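Local coordinates for protein phytochromobilin synthase (Solanum lycopersicum, PDB 6KME) that binds biliverdin IX alpha and, as a member of the ferredoxin-dependent bilin reductase family, probably reduces it to phytochromobilin, the phytochrome chromophore, at residues 200-203 with 204-208; 184-188 with 189-193; 256-260 with 261-265; 155-158 with 159-163. The protein carries 1 engineered substitution. One frame throughout, in Å; residues are numbered along the deposited sequence.

Contact 1 of 4, residues 200-203 with 204-208; sequences DYYQ and AWLGL
Tyr202 reaches forward along helix 188-211 to Trp205 and Leu206, one turn on, and forms the tight side of this contact. Its CG stands anti to the backbone N (chi1 -167°), which brings CE1 within 3.8 Å of CE3 of Trp205 and CE2 within 3.6 Å of CD1 of Leu206. The two aromatic side chains run side by side with nearly parallel planes, yet are slid so far apart that the rings hardly overlap, their centroids 5.7 Å apart. Leu206 makes an off-centre CH-pi contact, its CG 4.3 Å from the centroid of the Tyr202 ring. Without the ring, as with an alanine at Tyr202, Trp205 and Leu206 would probably lose their shared neighbour, and Thr44 OG1 its hydroxyl partner. The looser side carries Asp200, Gln203, Ala204 and Gly207, partly exposed, where backbone bonds such as Gly207 N to Gln203 O (3.0 Å) do most of the joining. Helix 34-47 packs over Tyr202, Gln203 and Leu206, while helix 151-160 meets Asp200, Tyr201 and Ala204. Tyr201 and Trp205 rest on strand 123-131 of the central sheet, and Trp205 NE1 also bonds to Pro111 O.

Contact 2 of 4, residues 184-188 with 189-193; sequences FSSSP and HNHSV
Phe184, next to last in the outermost strand 180-185, sets its ring against Asn190 and His191, in the first turn of helix 188-211; Ser187, in the strand-to-helix connection, is the N-cap of that helix. Phe184 CG lies between the backbone N and carbonyl carbon, putting CD1 3.5 Å from CB of Asn190. The two side chains run antiparallel alongside one another, ring and amide planes 62° apart. Farther out, the edge of Phe184 points at the imidazole face of His191 in an offset edge-to-face pair, planes at 69°. Ser185 turns its side chain away and takes part through its carbonyl: Asn190 ND2 donates to Ser185 O over 2.9 Å, with donor and acceptor each lying in the plane of the other's group, which fixes the rotation of the amide. Ser186 lays CB 3.5 Å from CE1 of His191; its OG and His191 NE2 both bond to the side chain of Asn124, which thereby ties strand 123-131 to the imidazole. Ser187 grips the helix start twice, its O accepting from His191 N (3.0 Å). Pro188, the first helical residue, has no N-H needing a partner, and its O receives Ser192 N. Replacing Asn190 by an alanine would probably leave Ser185 O without this donor and the end of the strand less firmly tied to the helix. The capping bond itself is nearly straight: Asn190 N to Ser187 OG, 3.1 Å, at 168°.

Contact 3 of 4, residues 256-260 with 261-265; sequences DVITK and FLFNG
Val257 O receives two amides, from Phe261 and Leu262, where helix 251-262 widens into a pi-type turn just before its C-terminal end. Leu262 N meets Val257 O almost straight on at 2.9 Å, while Phe261 N sits well above the carbonyl plane, 3.1 Å from the same O, and bends to 137°. The i-to-i+5 pattern carries on with Phe263 N to Ile258 O, 2.9 Å. Apolar groups follow the same spacing, Ile258 CG2 lying 4.1 Å from CD2 of Phe263. At the helix end the carbonyls of Lys260 and Leu262 find other donors. Asn264, its CG anti to the backbone N (chi1 176°), sets ND2 3.0 Å from Lys260 O and above that carbonyl's plane, while the oxygen lies close to the amide plane. Leu262 O accepts from Arg85 NE, and Arg85 also makes a cation-pi contact with Phe263; in the departing chain Asn264 O is met by Arg82 NH2. Thr259 OG1 bonds to Lys255 O, Asp256 OD2 to Tyr59 OH, and Lys260 NZ forms a salt bridge with Asp256 OD1, modelled too short to be trusted. The turn packs between strands 51-63 and 81-91 and helices 218-238 and 242-249, with the Leu262 side chain about 6 Å from the bound biliverdin. One water bridges the helix end and the departing chain, donating to Thr259 O at 2.7 Å and accepting from Gly265 N at 2.9 Å.

Contact 4 of 4, residues 155-158 with 159-163; sequences LKYS and KLLPW
Tyr157 and Leu160 meet where helix 151-160 runs out, in one of several apolar contacts between side chains three or four residues apart. CD1 of Leu160 lies 4.0 Å from CD1 of Tyr157, obliquely to the ring; Leu161 CD1 approaches the same ring carbon at 4.4 Å. A second apolar touch joins Leu155 CG to CE of Lys159 at 4.0 Å. The extended aliphatic chain of Lys159, its CG anti to the carbonyl carbon (chi1 -60°), runs back past Leu155 O, with CG 3.3 Å from that oxygen. Among the hydrogen bonds, Tyr157 O takes the main one from Leu161 N, 2.8 Å, and a second, weak and strongly bent one from Leu160 N. Leu155 O is reached instead by a hydroxyl, Ser158 OG, at 3.2 Å and tilted from the carbonyl plane. Polar links lead outward: Tyr157 OH is hydrogen-bonded to Asp200 OD2, and Lys156 NZ makes a long, weak ion pair with the same oxygen. Leu161 turns from the helix into the layer between strand 180-185 and helix 188-211. The chemistry thus divides: the apolar parts of Tyr157 and Leu161 are buried against the neighbouring helix and strand, while Lys156, Lys159 and Leu160 stay exposed, and a serine hydroxyl takes over a backbone donor's role as the helix frays.

In the fold
Contacts 1 and 2 lie 22 Å apart between centres on the shared helix 188-211, and contact 4 bridges them. It joins contact 1 through Tyr157 OH to Asp200 OD2 (2.6 Å, a probable hydrogen bond), and contact 2 through packing, with Leu161 CG 3.8 Å from CG1 of Val193 and Leu161 CD2 3.9 Å from CE2 of Phe184. Together they join helices 151-160 and 188-211 to the edge strand 180-185 of the antiparallel sheet. Contact 3 lies across the chain's centre, about 30 Å between centres from contact 2. Its Leu262 side chain comes to about 6 Å from the bound biliverdin, closer than the side chains of Tyr201 and Phe184, each about 12 Å away.

Contact 1 of 4, residues 200-203 with 204-208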
loop_
_atom_site.group_PDB
_atom_site.type_symbol
_atom_site.label_atom_id
_atom_site.label_comp_id
_atom_site.label_asym_id
_atom_site.label_seq_id
_atom_site.Cartn_x
_atom_site.Cartn_y
_atom_site.Cartn_z
ATOM N N ASP A 200 -14.620 -4.048 -3.826
ATOM C CA ASP A 200 -15.317 -3.766 -2.573
ATOM C C ASP A 200 -14.501 -2.859 -1.658
ATOM O O ASP A 200 -15.042 -1.912 -1.068
ATOM C CB ASP A 200 -15.641 -5.078 -1.858
ATOM C CG ASP A 200 -16.875 -5.750 -2.421
ATOM O OD1 ASP A 200 -17.541 -5.119 -3.270
ATOM O OD2 ASP A 200 -17.184 -6.895 -2.020
ATOM N N TYR A 201 -13.204 -3.147 -1.511
ATOM C CA TYR A 201 -12.335 -2.341 -0.655
ATOM C C TYR A 201 -12.140 -0.942 -1.235
ATOM O O TYR A 201 -12.132 0.051 -0.493
ATOM C CB TYR A 201 -10.974 -3.040 -0.458
ATOM C CG TYR A 201 -10.934 -4.018 0.722
ATOM C CD1 TYR A 201 -11.884 -5.033 0.842
ATOM C CD2 TYR A 201 -9.954 -3.921 1.706
ATOM C CE1 TYR A 201 -11.865 -5.930 1.925
ATOM C CE2 TYR A 201 -9.922 -4.825 2.801
ATOM C CZ TYR A 201 -10.887 -5.814 2.899
ATOM O OH TYR A 201 -10.877 -6.701 3.960
ATOM N N TYR A 202 -11.988 -0.830 -2.560
ATOM C CA TYR A 202 -11.781 0.501 -3.125
ATOM C C TYR A 202 -13.056 1.345 -3.043
ATOM O O TYR A 202 -12.990 2.558 -2.797
ATOM C CB TYR A 202 -11.258 0.415 -4.563
ATOM C CG TYR A 202 -10.749 1.766 -5.030
ATOM C CD1 TYR A 202 -9.643 2.352 -4.420
ATOM C CD2 TYR A 202 -11.397 2.473 -6.030
ATOM C CE1 TYR A 202 -9.181 3.611 -4.805
ATOM C CE2 TYR A 202 -10.938 3.746 -6.432
ATOM C CZ TYR A 202 -9.832 4.301 -5.808
ATOM O OH TYR A 202 -9.375 5.548 -6.186
ATOM N N GLN A 203 -14.231 0.724 -3.220
ATOM C CA GLN A 203 -15.474 1.468 -3.063
ATOM C C GLN A 203 -15.672 1.906 -1.614
ATOM O O GLN A 203 -16.168 3.009 -1.354
ATOM C CB GLN A 203 -16.658 0.630 -3.561
ATOM C CG GLN A 203 -16.688 0.471 -5.089
ATOM C CD GLN A 203 -17.846 -0.384 -5.576
ATOM O OE1 GLN A 203 -18.158 -1.417 -4.988
ATOM N NE2 GLN A 203 -18.497 0.052 -6.647
ATOM N N ALA A 204 -15.292 1.056 -0.654
ATOM C CA ALA A 204 -15.340 1.454 0.750
ATOM C C ALA A 204 -14.466 2.676 0.999
ATOM O O ALA A 204 -14.874 3.603 1.708
ATOM C CB ALA A 204 -14.905 0.286 1.653
ATOM N N TRP A 205 -13.261 2.690 0.418
ATOM C CA TRP A 205 -12.341 3.809 0.605
ATOM C C TRP A 205 -12.903 5.084 -0.017
ATOM O O TRP A 205 -12.804 6.170 0.573
ATOM C CB TRP A 205 -10.972 3.469 0.010
ATOM C CG TRP A 205 -9.957 4.579 0.210
ATOM C CD1 TRP A 205 -9.175 4.781 1.312
ATOM C CD2 TRP A 205 -9.652 5.647 -0.702
ATOM N NE1 TRP A 205 -8.407 5.913 1.147
ATOM C CE2 TRP A 205 -8.681 6.464 -0.077
ATOM C CE3 TRP A 205 -10.109 5.993 -1.987
ATOM C CZ2 TRP A 205 -8.150 7.607 -0.691
ATOM C CZ3 TRP A 205 -9.587 7.130 -2.596
ATOM C CH2 TRP A 205 -8.615 7.927 -1.946
ATOM N N LEU A 206 -13.514 4.969 -1.201
ATOM C CA LEU A 206 -14.144 6.139 -1.819
ATOM C C LEU A 206 -15.288 6.675 -0.966
ATOM O O LEU A 206 -15.523 7.891 -0.932
ATOM C CB LEU A 206 -14.634 5.792 -3.229
ATOM C CG LEU A 206 -13.556 5.575 -4.305
ATOM C CD1 LEU A 206 -14.199 5.022 -5.562
ATOM C CD2 LEU A 206 -12.803 6.876 -4.642
ATOM N N GLY A 207 -16.007 5.793 -0.268
ATOM C CA GLY A 207 -17.041 6.249 0.648
ATOM C C GLY A 207 -16.476 6.982 1.848
ATOM O O GLY A 207 -17.088 7.930 2.339
ATOM N N LEU A 208 -15.301 6.556 2.333
ATOM C CA LEU A 208 -14.597 7.330 3.351
ATOM C C LEU A 208 -14.171 8.688 2.812
ATOM O O LEU A 208 -14.299 9.709 3.506
ATOM C CB LEU A 208 -13.371 6.556 3.848
ATOM C CG LEU A 208 -13.656 5.222 4.558
ATOM C CD1 LEU A 208 -12.337 4.649 5.067
ATOM C CD2 LEU A 208 -14.657 5.412 5.692
#

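Contact 2 of 4, residues 184-188 with 189-193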
loop_
_atom_site.group_PDB
_atom_site.type_symbol
_atom_site.label_atom_id
_atom_site.label_comp_id
_atom_site.label_asym_id
_atom_site.label_seq_id
_atom_site.Cartn_x
_atom_site.Cartn_y
_atom_site.Cartn_z
ATOM N N PHE A 184 -2.021 -17.532 -2.227
ATOM C CA PHE A 184 -2.859 -18.589 -2.778
ATOM C C PHE A 184 -2.360 -18.966 -4.163
ATOM O O PHE A 184 -1.704 -18.169 -4.840
ATOM C CB PHE A 184 -4.344 -18.184 -2.822
ATOM C CG PHE A 184 -4.628 -16.925 -3.604
ATOM C CD1 PHE A 184 -4.765 -16.960 -4.986
ATOM C CD2 PHE A 184 -4.803 -15.708 -2.945
ATOM C CE1 PHE A 184 -5.057 -15.782 -5.709
ATOM C CE2 PHE A 184 -5.086 -14.540 -3.656
ATOM C CZ PHE A 184 -5.210 -14.577 -5.037
ATOM N N SER A 185 -2.657 -20.204 -4.555
ATOM C CA SER A 185 -2.351 -20.697 -5.887
ATOM C C SER A 185 -3.341 -20.155 -6.908
ATOM O O SER A 185 -4.520 -19.944 -6.612
ATOM C CB SER A 185 -2.376 -22.221 -5.912
ATOM O OG SER A 185 -1.238 -22.737 -5.239
ATOM N N SER A 186 -2.851 -19.946 -8.126
ATOM C CA SER A 186 -3.668 -19.298 -9.144
ATOM C C SER A 186 -4.794 -20.217 -9.585
ATOM O O SER A 186 -4.592 -21.414 -9.788
ATOM C CB SER A 186 -2.811 -18.902 -10.345
ATOM O OG SER A 186 -1.810 -17.965 -9.976
ATOM N N SER A 187 -5.991 -19.656 -9.703
ATOM C CA SER A 187 -7.139 -20.349 -10.267
ATOM C C SER A 187 -8.163 -19.303 -10.661
ATOM O O SER A 187 -8.124 -18.175 -10.154
ATOM C CB SER A 187 -7.750 -21.348 -9.267
ATOM O OG SER A 187 -8.449 -20.685 -8.223
ATOM N N PRO A 188 -9.078 -19.632 -11.573
ATOM C CA PRO A 188 -10.147 -18.671 -11.895
ATOM C C PRO A 188 -10.945 -18.231 -10.679
ATOM O O PRO A 188 -11.263 -17.040 -10.551
ATOM C CB PRO A 188 -11.012 -19.442 -12.902
ATOM C CG PRO A 188 -10.056 -20.409 -13.539
ATOM C CD PRO A 188 -9.117 -20.822 -12.443
ATOM N N HIS A 189 -11.268 -19.154 -9.772
ATOM C CA HIS A 189 -12.044 -18.779 -8.595
ATOM C C HIS A 189 -11.273 -17.808 -7.704
ATOM O O HIS A 189 -11.806 -16.770 -7.293
ATOM C CB HIS A 189 -12.446 -20.022 -7.808
ATOM C CG HIS A 189 -13.030 -19.706 -6.468
ATOM N ND1 HIS A 189 -14.318 -19.243 -6.309
ATOM C CD2 HIS A 189 -12.492 -19.757 -5.227
ATOM C CE1 HIS A 189 -14.554 -19.036 -5.026
ATOM N NE2 HIS A 189 -13.460 -19.336 -4.349
ATOM N N ASN A 190 -10.012 -18.127 -7.388
ATOM C CA ASN A 190 -9.250 -17.265 -6.489
ATOM C C ASN A 190 -9.056 -15.877 -7.079
ATOM O O ASN A 190 -9.146 -14.875 -6.362
ATOM C CB ASN A 190 -7.895 -17.892 -6.161
ATOM C CG ASN A 190 -8.005 -18.995 -5.131
ATOM O OD1 ASN A 190 -9.003 -19.082 -4.419
ATOM N ND2 ASN A 190 -6.977 -19.837 -5.034
ATOM N N HIS A 191 -8.777 -15.790 -8.381
ATOM C CA HIS A 191 -8.603 -14.464 -8.967
ATOM C C HIS A 191 -9.921 -13.704 -9.045
ATOM O O HIS A 191 -9.939 -12.474 -8.899
ATOM C CB HIS A 191 -7.946 -14.582 -10.339
ATOM C CG HIS A 191 -6.474 -14.870 -10.266
ATOM N ND1 HIS A 191 -5.872 -15.879 -10.985
ATOM C CD2 HIS A 191 -5.488 -14.282 -9.547
ATOM C CE1 HIS A 191 -4.577 -15.899 -10.717
ATOM N NE2 HIS A 191 -4.318 -14.937 -9.848
ATOM N N SER A 192 -11.028 -14.416 -9.276
ATOM C CA SER A 192 -12.340 -13.778 -9.223
ATOM C C SER A 192 -12.610 -13.197 -7.838
ATOM O O SER A 192 -13.114 -12.077 -7.717
ATOM C CB SER A 192 -13.424 -14.784 -9.618
ATOM O OG SER A 192 -14.721 -14.273 -9.358
ATOM N N VAL A 193 -12.267 -13.938 -6.781
ATOM C CA VAL A 193 -12.452 -13.426 -5.424
ATOM C C VAL A 193 -11.563 -12.210 -5.183
ATOM O O VAL A 193 -11.995 -11.209 -4.586
ATOM C CB VAL A 193 -12.183 -14.540 -4.399
ATOM C CG1 VAL A 193 -12.244 -13.992 -2.993
ATOM C CG2 VAL A 193 -13.202 -15.657 -4.572
#

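Contact 3 of 4, residues 256-260 with 261-265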
loop_
_atom_site.group_PDB
_atom_site.type_symbol
_atom_site.label_atom_id
_atom_site.label_comp_id
_atom_site.label_asym_id
_atom_site.label_seq_id
_atom_site.Cartn_x
_atom_site.Cartn_y
_atom_site.Cartn_z
ATOM N N ASP A 256 15.171 5.321 -8.127
ATOM C CA ASP A 256 14.476 6.510 -8.604
ATOM C C ASP A 256 12.964 6.288 -8.646
ATOM O O ASP A 256 12.194 7.105 -8.132
ATOM C CB ASP A 256 15.023 6.896 -9.977
ATOM C CG ASP A 256 14.442 8.192 -10.492
ATOM O OD1 ASP A 256 14.991 9.267 -10.165
ATOM O OD2 ASP A 256 13.427 8.134 -11.217
ATOM N N VAL A 257 12.519 5.179 -9.241
ATOM C CA VAL A 257 11.084 4.879 -9.305
ATOM C C VAL A 257 10.497 4.740 -7.901
ATOM O O VAL A 257 9.367 5.167 -7.633
ATOM C CB VAL A 257 10.835 3.602 -10.133
ATOM C CG1 VAL A 257 9.378 3.140 -9.963
ATOM C CG2 VAL A 257 11.146 3.834 -11.605
ATOM N N ILE A 258 11.250 4.136 -6.987
ATOM C CA ILE A 258 10.735 3.879 -5.647
ATOM C C ILE A 258 10.532 5.184 -4.883
ATOM O O ILE A 258 9.466 5.421 -4.300
ATOM C CB ILE A 258 11.682 2.919 -4.902
ATOM C CG1 ILE A 258 11.547 1.509 -5.486
ATOM C CG2 ILE A 258 11.412 2.948 -3.402
ATOM C CD1 ILE A 258 12.737 0.572 -5.186
ATOM N N THR A 259 11.546 6.047 -4.864
ATOM C CA THR A 259 11.502 7.238 -4.028
ATOM C C THR A 259 10.788 8.417 -4.680
ATOM O O THR A 259 10.269 9.285 -3.965
ATOM C CB THR A 259 12.915 7.673 -3.656
ATOM O OG1 THR A 259 13.660 7.913 -4.859
ATOM C CG2 THR A 259 13.600 6.589 -2.829
ATOM N N LYS A 260 10.776 8.498 -6.013
ATOM C CA LYS A 260 10.173 9.642 -6.689
ATOM C C LYS A 260 8.812 9.344 -7.298
ATOM O O LYS A 260 8.075 10.289 -7.629
ATOM C CB LYS A 260 11.110 10.167 -7.783
ATOM C CG LYS A 260 12.449 10.652 -7.244
ATOM C CD LYS A 260 13.136 11.569 -8.237
ATOM C CE LYS A 260 14.592 11.803 -7.873
ATOM N NZ LYS A 260 15.443 10.612 -8.171
ATOM N N PHE A 261 8.441 8.068 -7.446
ATOM C CA PHE A 261 7.128 7.727 -7.995
ATOM C C PHE A 261 6.302 6.929 -6.993
ATOM O O PHE A 261 5.291 7.443 -6.500
ATOM C CB PHE A 261 7.262 6.990 -9.334
ATOM C CG PHE A 261 5.943 6.604 -9.938
ATOM C CD1 PHE A 261 5.176 7.549 -10.617
ATOM C CD2 PHE A 261 5.439 5.311 -9.780
ATOM C CE1 PHE A 261 3.951 7.211 -11.159
ATOM C CE2 PHE A 261 4.218 4.959 -10.322
ATOM C CZ PHE A 261 3.465 5.912 -11.013
ATOM N N LEU A 262 6.697 5.694 -6.661
ATOM C CA LEU A 262 5.839 4.853 -5.829
ATOM C C LEU A 262 5.610 5.481 -4.470
ATOM O O LEU A 262 4.494 5.448 -3.944
ATOM C CB LEU A 262 6.457 3.457 -5.660
ATOM C CG LEU A 262 6.537 2.625 -6.947
ATOM C CD1 LEU A 262 7.327 1.358 -6.693
ATOM C CD2 LEU A 262 5.123 2.285 -7.463
ATOM N N PHE A 263 6.657 6.040 -3.869
ATOM C CA PHE A 263 6.531 6.661 -2.560
ATOM C C PHE A 263 6.943 8.115 -2.635
ATOM O O PHE A 263 7.537 8.670 -1.713
ATOM C CB PHE A 263 7.291 5.839 -1.521
ATOM C CG PHE A 263 6.823 4.418 -1.525
ATOM C CD1 PHE A 263 5.520 4.125 -1.145
ATOM C CD2 PHE A 263 7.600 3.416 -2.061
ATOM C CE1 PHE A 263 5.036 2.831 -1.220
ATOM C CE2 PHE A 263 7.132 2.116 -2.137
ATOM C CZ PHE A 263 5.848 1.824 -1.719
ATOM N N ASN A 264 6.601 8.735 -3.769
ATOM C CA ASN A 264 6.713 10.177 -3.941
ATOM C C ASN A 264 6.192 10.886 -2.699
ATOM O O ASN A 264 5.127 10.547 -2.175
ATOM C CB ASN A 264 5.923 10.607 -5.182
ATOM C CG ASN A 264 5.905 12.107 -5.373
ATOM O OD1 ASN A 264 5.074 12.798 -4.795
ATOM N ND2 ASN A 264 6.811 12.616 -6.198
ATOM N N GLY A 265 6.972 11.841 -2.209
ATOM C CA GLY A 265 6.712 12.505 -0.953
ATOM C C GLY A 265 7.720 12.171 0.128
ATOM O O GLY A 265 7.834 12.923 1.109
HETATM O O HOH W 1 9.781 11.743 -3.023
#

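Contact 4 of 4, residues 155-158 with 159-163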
loop_
_atom_site.group_PDB
_atom_site.type_symbol
_atom_site.label_atom_id
_atom_site.label_comp_id
_atom_site.label_asym_id
_atom_site.label_seq_id
_atom_site.Cartn_x
_atom_site.Cartn_y
_atom_site.Cartn_z
ATOM N N LEU A 155 -14.486 -9.198 7.496
ATOM C CA LEU A 155 -14.874 -10.564 7.826
ATOM C C LEU A 155 -15.281 -11.339 6.577
ATOM O O LEU A 155 -14.991 -12.537 6.461
ATOM C CB LEU A 155 -16.006 -10.543 8.855
ATOM C CG LEU A 155 -16.224 -11.811 9.675
ATOM C CD1 LEU A 155 -14.954 -12.200 10.407
ATOM C CD2 LEU A 155 -17.368 -11.602 10.650
ATOM N N LYS A 156 -15.937 -10.671 5.626
ATOM C CA LYS A 156 -16.369 -11.332 4.394
ATOM C C LYS A 156 -15.194 -11.961 3.657
ATOM O O LYS A 156 -15.267 -13.112 3.214
ATOM C CB LYS A 156 -17.081 -10.328 3.487
ATOM C CG LYS A 156 -17.591 -10.900 2.173
ATOM C CD LYS A 156 -18.139 -9.787 1.283
ATOM C CE LYS A 156 -18.939 -10.331 0.104
ATOM N NZ LYS A 156 -19.329 -9.236 -0.833
ATOM N N TYR A 157 -14.095 -11.222 3.510
ATOM C CA TYR A 157 -12.995 -11.714 2.692
ATOM C C TYR A 157 -11.939 -12.471 3.483
ATOM O O TYR A 157 -11.219 -13.291 2.900
ATOM C CB TYR A 157 -12.366 -10.553 1.926
ATOM C CG TYR A 157 -13.268 -10.126 0.800
ATOM C CD1 TYR A 157 -13.363 -10.897 -0.348
ATOM C CD2 TYR A 157 -14.066 -8.994 0.904
ATOM C CE1 TYR A 157 -14.198 -10.544 -1.373
ATOM C CE2 TYR A 157 -14.908 -8.626 -0.123
ATOM C CZ TYR A 157 -14.966 -9.409 -1.261
ATOM O OH TYR A 157 -15.796 -9.073 -2.293
ATOM N N SER A 158 -11.840 -12.237 4.794
ATOM C CA SER A 158 -10.933 -13.041 5.606
ATOM C C SER A 158 -11.310 -14.516 5.556
ATOM O O SER A 158 -10.448 -15.387 5.727
ATOM C CB SER A 158 -10.930 -12.540 7.051
ATOM O OG SER A 158 -12.065 -13.038 7.745
ATOM N N LYS A 159 -12.587 -14.820 5.317
ATOM C CA LYS A 159 -12.994 -16.215 5.184
ATOM C C LYS A 159 -12.572 -16.793 3.838
ATOM O O LYS A 159 -12.160 -17.954 3.761
ATOM C CB LYS A 159 -14.507 -16.340 5.367
ATOM C CG LYS A 159 -15.007 -15.860 6.718
ATOM C CD LYS A 159 -16.511 -16.038 6.844
ATOM C CE LYS A 159 -17.039 -15.418 8.128
ATOM N NZ LYS A 159 -18.512 -15.589 8.257
ATOM N N LEU A 160 -12.641 -15.987 2.777
ATOM C CA LEU A 160 -12.394 -16.442 1.412
ATOM C C LEU A 160 -10.928 -16.377 1.003
ATOM O O LEU A 160 -10.514 -17.116 0.105
ATOM C CB LEU A 160 -13.205 -15.594 0.423
ATOM C CG LEU A 160 -14.702 -15.417 0.667
ATOM C CD1 LEU A 160 -15.250 -14.459 -0.366
ATOM C CD2 LEU A 160 -15.418 -16.750 0.601
ATOM N N LEU A 161 -10.152 -15.472 1.602
ATOM C CA LEU A 161 -8.739 -15.251 1.288
ATOM C C LEU A 161 -7.979 -15.398 2.601
ATOM O O LEU A 161 -7.805 -14.415 3.344
ATOM C CB LEU A 161 -8.513 -13.874 0.655
ATOM C CG LEU A 161 -9.173 -13.594 -0.709
ATOM C CD1 LEU A 161 -9.149 -12.109 -1.082
ATOM C CD2 LEU A 161 -8.512 -14.427 -1.817
ATOM N N PRO A 162 -7.481 -16.593 2.910
ATOM C CA PRO A 162 -6.985 -16.867 4.265
ATOM C C PRO A 162 -5.689 -16.141 4.599
ATOM O O PRO A 162 -4.880 -15.812 3.724
ATOM C CB PRO A 162 -6.773 -18.385 4.255
ATOM C CG PRO A 162 -6.510 -18.708 2.818
ATOM C CD PRO A 162 -7.398 -17.779 2.037
ATOM N N TRP A 163 -5.493 -15.925 5.900
ATOM C CA TRP A 163 -4.268 -15.310 6.413
ATOM C C TRP A 163 -3.022 -15.919 5.772
ATOM O O TRP A 163 -2.870 -17.141 5.708
ATOM C CB TRP A 163 -4.228 -15.480 7.934
ATOM C CG TRP A 163 -3.112 -14.765 8.620
ATOM C CD1 TRP A 163 -2.056 -15.336 9.294
ATOM C CD2 TRP A 163 -2.937 -13.344 8.728
ATOM N NE1 TRP A 163 -1.238 -14.356 9.804
ATOM C CE2 TRP A 163 -1.750 -13.125 9.464
ATOM C CE3 TRP A 163 -3.664 -12.233 8.261
ATOM C CZ2 TRP A 163 -1.277 -11.846 9.757
ATOM C CZ3 TRP A 163 -3.190 -10.965 8.547
ATOM C CH2 TRP A 163 -2.008 -10.780 9.295
#